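Local atomic coordinates of dihydroneopterin triphosphate diphosphatase (Escherichia coli O157:H7, PDB entry 5U7F), a protein that probably hydrolyses dihydroneopterin triphosphate to the monophosphate and pyrophosphate in folate biosynthesis, and can also cleave nucleoside triphosphates such as dATP. Residues L72-I83 against V95-L105. Numbering follows the deposited sequence.
With SO4 (sulfate ion), chain B.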
loop_
_atom_site.group_PDB
_atom_site.type_symbol
_atom_site.label_atom_id
_atom_site.label_comp_id
_atom_site.label_asym_id
_atom_site.label_seq_id
_atom_site.Cartn_x
_atom_site.Cartn_y
_atom_site.Cartn_z
ATOM N N LEU A 72 -7.750 -7.341 -8.618
ATOM C CA LEU A 72 -6.695 -6.377 -8.350
ATOM C C LEU A 72 -6.524 -5.488 -9.573
ATOM O O LEU A 72 -6.152 -5.957 -10.646
ATOM C CB LEU A 72 -5.396 -7.091 -8.009
ATOM C CG LEU A 72 -4.201 -6.174 -7.767
ATOM C CD1 LEU A 72 -4.370 -5.454 -6.446
ATOM C CD2 LEU A 72 -2.908 -6.969 -7.810
ATOM N N ILE A 73 -6.843 -4.211 -9.447
ATOM C CA ILE A 73 -6.788 -3.330 -10.617
ATOM C C ILE A 73 -5.463 -2.575 -10.682
ATOM O O ILE A 73 -5.034 -1.975 -9.700
ATOM C CB ILE A 73 -7.946 -2.329 -10.600
ATOM C CG1 ILE A 73 -9.280 -3.095 -10.702
ATOM C CG2 ILE A 73 -7.792 -1.295 -11.731
ATOM C CD1 ILE A 73 -10.488 -2.233 -10.490
ATOM N N ASP A 74 -4.834 -2.625 -11.844
ATOM C CA ASP A 74 -3.637 -1.843 -12.117
ATOM C C ASP A 74 -4.124 -0.428 -12.461
ATOM O O ASP A 74 -4.861 -0.228 -13.428
ATOM C CB ASP A 74 -2.824 -2.499 -13.251
ATOM C CG ASP A 74 -1.532 -1.774 -13.567
ATOM O OD1 ASP A 74 -1.410 -0.556 -13.267
ATOM O OD2 ASP A 74 -0.639 -2.437 -14.152
ATOM N N CYS A 75 -3.755 0.541 -11.632
ATOM C CA CYS A 75 -4.153 1.934 -11.822
ATOM C C CYS A 75 -3.435 2.635 -12.989
ATOM O O CYS A 75 -3.757 3.773 -13.310
ATOM C CB CYS A 75 -3.879 2.720 -10.548
ATOM S SG CYS A 75 -4.909 2.248 -9.149
ATOM N N GLN A 76 -2.460 1.959 -13.589
ATOM C CA GLN A 76 -1.624 2.527 -14.647
ATOM C C GLN A 76 -1.072 3.888 -14.235
ATOM O O GLN A 76 -1.198 4.879 -14.960
ATOM C CB GLN A 76 -2.408 2.629 -15.971
ATOM C CG GLN A 76 -2.743 1.279 -16.624
ATOM C CD GLN A 76 -3.208 1.432 -18.078
ATOM O OE1 GLN A 76 -3.282 2.545 -18.601
ATOM N NE2 GLN A 76 -3.516 0.314 -18.732
ATOM N N ARG A 77 -0.452 3.914 -13.056
ATOM C CA ARG A 77 0.279 5.071 -12.573
ATOM C C ARG A 77 1.540 4.618 -11.840
ATOM O O ARG A 77 1.527 3.630 -11.097
ATOM C CB ARG A 77 -0.601 5.931 -11.664
ATOM C CG ARG A 77 -1.750 6.621 -12.440
ATOM C CD ARG A 77 -1.944 8.085 -12.068
ATOM N NE ARG A 77 -0.673 8.797 -11.989
ATOM C CZ ARG A 77 -0.433 9.839 -11.197
ATOM N NH1 ARG A 77 -1.384 10.313 -10.397
ATOM N NH2 ARG A 77 0.766 10.410 -11.205
ATOM N N THR A 78 2.621 5.346 -12.093
ATOM C CA THR A 78 3.913 5.139 -11.437
ATOM C C THR A 78 4.444 6.516 -11.044
ATOM O O THR A 78 4.438 7.451 -11.861
ATOM C CB THR A 78 4.929 4.427 -12.362
ATOM O OG1 THR A 78 4.522 3.082 -12.601
ATOM C CG2 THR A 78 6.306 4.381 -11.750
ATOM N N VAL A 79 4.900 6.653 -9.799
ATOM C CA VAL A 79 5.520 7.889 -9.338
ATOM C C VAL A 79 6.869 7.556 -8.731
ATOM O O VAL A 79 7.140 6.394 -8.445
ATOM C CB VAL A 79 4.646 8.606 -8.313
ATOM C CG1 VAL A 79 3.340 9.067 -8.974
ATOM C CG2 VAL A 79 4.396 7.678 -7.136
ATOM N N GLU A 80 7.692 8.579 -8.544
ATOM C CA GLU A 80 9.008 8.443 -7.927
ATOM C C GLU A 80 9.122 9.473 -6.811
ATOM O O GLU A 80 8.729 10.619 -6.969
ATOM C CB GLU A 80 10.110 8.629 -8.955
ATOM C CG GLU A 80 11.499 8.427 -8.377
ATOM C CD GLU A 80 12.613 8.836 -9.335
ATOM O OE1 GLU A 80 12.734 8.216 -10.418
ATOM O OE2 GLU A 80 13.370 9.785 -9.007
ATOM N N PHE A 81 9.609 9.054 -5.651
ATOM C CA PHE A 81 9.687 9.964 -4.534
ATOM C C PHE A 81 10.953 9.714 -3.741
ATOM O O PHE A 81 11.605 8.665 -3.876
ATOM C CB PHE A 81 8.446 9.857 -3.633
ATOM C CG PHE A 81 8.154 8.475 -3.121
ATOM C CD1 PHE A 81 8.799 7.961 -2.011
ATOM C CD2 PHE A 81 7.157 7.721 -3.720
ATOM C CE1 PHE A 81 8.476 6.688 -1.546
ATOM C CE2 PHE A 81 6.851 6.482 -3.254
ATOM C CZ PHE A 81 7.496 5.971 -2.175
ATOM N N GLU A 82 11.284 10.710 -2.930
ATOM C CA GLU A 82 12.435 10.651 -2.053
ATOM C C GLU A 82 12.093 9.768 -0.862
ATOM O O GLU A 82 11.042 9.924 -0.219
ATOM C CB GLU A 82 12.832 12.048 -1.601
ATOM C CG GLU A 82 14.060 12.101 -0.662
ATOM C CD GLU A 82 15.406 11.984 -1.390
ATOM O OE1 GLU A 82 15.444 12.169 -2.632
ATOM O OE2 GLU A 82 16.437 11.697 -0.696
ATOM N N ILE A 83 12.976 8.820 -0.596
ATOM C CA ILE A 83 12.877 7.957 0.565
ATOM C C ILE A 83 13.034 8.810 1.831
ATOM O O ILE A 83 13.954 9.616 1.932
ATOM C CB ILE A 83 13.940 6.834 0.505
ATOM C CG1 ILE A 83 13.698 6.003 -0.750
ATOM C CG2 ILE A 83 13.887 5.923 1.758
ATOM C CD1 ILE A 83 14.697 4.927 -1.064
ATOM N N VAL A 95 21.275 5.002 -2.525
ATOM C CA VAL A 95 19.876 4.914 -2.962
ATOM C C VAL A 95 19.018 5.879 -2.139
ATOM O O VAL A 95 18.929 5.745 -0.936
ATOM C CB VAL A 95 19.315 3.488 -2.810
ATOM C CG1 VAL A 95 17.817 3.480 -3.074
ATOM C CG2 VAL A 95 19.986 2.538 -3.788
ATOM N N THR A 96 18.412 6.844 -2.811
ATOM C CA THR A 96 17.559 7.852 -2.178
ATOM C C THR A 96 16.159 8.031 -2.817
ATOM O O THR A 96 15.300 8.750 -2.280
ATOM C CB THR A 96 18.289 9.206 -2.226
ATOM O OG1 THR A 96 18.499 9.581 -3.592
ATOM C CG2 THR A 96 19.637 9.138 -1.519
ATOM N N ARG A 97 15.948 7.410 -3.978
ATOM C CA ARG A 97 14.697 7.541 -4.750
ATOM C C ARG A 97 13.984 6.203 -4.817
ATOM O O ARG A 97 14.635 5.189 -5.039
ATOM C CB ARG A 97 14.967 8.023 -6.196
ATOM C CG ARG A 97 15.870 9.265 -6.321
ATOM C CD ARG A 97 15.206 10.511 -5.773
ATOM N NE ARG A 97 13.966 10.822 -6.509
ATOM C CZ ARG A 97 13.060 11.702 -6.103
ATOM N NH1 ARG A 97 13.242 12.377 -4.984
ATOM N NH2 ARG A 97 11.977 11.912 -6.830
ATOM N N ASN A 98 12.657 6.208 -4.668
ATOM C CA ASN A 98 11.856 4.994 -4.780
ATOM C C ASN A 98 10.817 5.189 -5.855
ATOM O O ASN A 98 10.219 6.249 -5.948
ATOM C CB ASN A 98 11.165 4.623 -3.471
ATOM C CG ASN A 98 10.362 3.317 -3.610
ATOM O OD1 ASN A 98 10.870 2.223 -3.387
ATOM N ND2 ASN A 98 9.126 3.439 -4.059
ATOM N N THR A 99 10.661 4.182 -6.697
ATOM C CA THR A 99 9.671 4.217 -7.760
ATOM C C THR A 99 8.514 3.268 -7.384
ATOM O O THR A 99 8.726 2.088 -7.112
ATOM C CB THR A 99 10.272 3.800 -9.106
ATOM O OG1 THR A 99 11.369 4.676 -9.437
ATOM C CG2 THR A 99 9.228 3.904 -10.174
ATOM N N GLU A 100 7.299 3.786 -7.423
ATOM C CA GLU A 100 6.132 3.109 -6.876
ATOM C C GLU A 100 5.023 2.995 -7.912
ATOM O O GLU A 100 4.613 4.018 -8.460
ATOM C CB GLU A 100 5.600 3.892 -5.688
ATOM C CG GLU A 100 4.347 3.354 -5.020
ATOM C CD GLU A 100 3.878 4.286 -3.888
ATOM O OE1 GLU A 100 3.282 5.360 -4.171
ATOM O OE2 GLU A 100 4.127 3.954 -2.705
ATOM N N SER A 101 4.529 1.782 -8.131
ATOM C CA SER A 101 3.377 1.555 -9.030
ATOM C C SER A 101 2.091 1.293 -8.258
ATOM O O SER A 101 2.096 0.553 -7.263
ATOM C CB SER A 101 3.686 0.391 -9.989
ATOM O OG SER A 101 4.782 0.758 -10.799
ATOM N N TRP A 102 0.982 1.867 -8.736
ATOM C CA TRP A 102 -0.256 1.900 -7.949
ATOM C C TRP A 102 -1.238 0.841 -8.423
ATOM O O TRP A 102 -1.416 0.640 -9.625
ATOM C CB TRP A 102 -0.953 3.278 -8.030
ATOM C CG TRP A 102 -0.230 4.411 -7.418
ATOM C CD1 TRP A 102 0.928 4.353 -6.676
ATOM C CD2 TRP A 102 -0.574 5.790 -7.508
ATOM N NE1 TRP A 102 1.300 5.606 -6.296
ATOM C CE2 TRP A 102 0.396 6.508 -6.789
ATOM C CE3 TRP A 102 -1.607 6.495 -8.136
ATOM C CZ2 TRP A 102 0.357 7.886 -6.656
ATOM C CZ3 TRP A 102 -1.648 7.864 -7.997
ATOM C CH2 TRP A 102 -0.657 8.551 -7.276
ATOM N N PHE A 103 -1.899 0.218 -7.458
ATOM C CA PHE A 103 -3.002 -0.725 -7.694
ATOM C C PHE A 103 -4.181 -0.374 -6.761
ATOM O O PHE A 103 -4.024 0.288 -5.720
ATOM C CB PHE A 103 -2.553 -2.166 -7.452
ATOM C CG PHE A 103 -1.466 -2.635 -8.368
ATOM C CD1 PHE A 103 -0.138 -2.290 -8.132
ATOM C CD2 PHE A 103 -1.765 -3.408 -9.472
ATOM C CE1 PHE A 103 0.859 -2.722 -8.993
ATOM C CE2 PHE A 103 -0.764 -3.839 -10.344
ATOM C CZ PHE A 103 0.531 -3.507 -10.109
ATOM N N CYS A 104 -5.371 -0.837 -7.130
ATOM C CA CYS A 104 -6.591 -0.557 -6.373
ATOM C C CYS A 104 -7.233 -1.914 -6.094
ATOM O O CYS A 104 -7.177 -2.808 -6.929
ATOM C CB CYS A 104 -7.520 0.389 -7.170
ATOM S SG CYS A 104 -6.613 1.677 -8.133
ATOM N N LEU A 105 -7.757 -2.109 -4.891
ATOM C CA LEU A 105 -8.462 -3.344 -4.566
ATOM C C LEU A 105 -9.739 -3.013 -3.806
ATOM O O LEU A 105 -9.718 -2.500 -2.693
ATOM C CB LEU A 105 -7.582 -4.304 -3.762
ATOM C CG LEU A 105 -8.286 -5.566 -3.246
ATOM C CD1 LEU A 105 -8.773 -6.413 -4.419
ATOM C CD2 LEU A 105 -7.390 -6.368 -2.338
HETATM S S SO4 B . 9.741 14.250 -3.579
HETATM O O1 SO4 B . 10.361 15.381 -2.886
HETATM O O2 SO4 B . 10.701 13.690 -4.521
HETATM O O3 SO4 B . 9.388 13.242 -2.576
HETATM O O4 SO4 B . 8.551 14.705 -4.287
HETATM O O HOH W 1 0.078 0.875 -11.896
HETATM O O HOH W 2 11.561 5.990 -12.015
HETATM O O HOH W 3 17.722 12.248 -3.877
#
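Trp102 lies alongside Arg77, both side chains pointing the same way. Arg77 NH1 comes 3.4 Å from Trp102 CZ3, with guanidinium and indole planes 61° apart; the same NH1 hydrogen-bonds to Gln140 of helix 136-147. Val79 crosses the indole at about a right angle, its CG2 3.8 Å from Trp102 NE1, which donates within the ring plane to Glu100 OE1, an oxygen also held by Ser137. Farther along, Arg97 is bent at chi2 and chi3, which lays its guanidinium back over the neighbouring strand, one face above Phe81 C. Three anions meet its edge: in a salt-bridge network, Glu80 OE2, 2.8 Å from Arg97 NE in a nearly straight bond, and Glu82 OE1, 3.2 Å from Arg97 NH1 through its anti lone pair; and a sulfate whose O2 is 2.9 Å from Arg97 NH1. The sulfate, probably from the crystallisation liquor, also accepts from Glu82 N and Trp136. On the other face from Arg97, the one carrying Val79 and Glu100, the Phe81 ring lies beside Asn98, with Phe81 CZ 3.6 Å from Asn98 ND2, which is hydrogen-bonded to Ser11. A beta bulge between Asp74 and Thr78, carrying an Asx turn from Asp74 OD1 to Gln76 N, shifts the register by two. From within this bulge Cys75 reaches Cys104 in a disulfide (SG to SG 2.1 Å). Strand 72-82 is the edge strand of the mixed Nudix sheet, antiparallel to strand 97-107, with Phe81, Glu82 and Ile83 at the predicted substrate site.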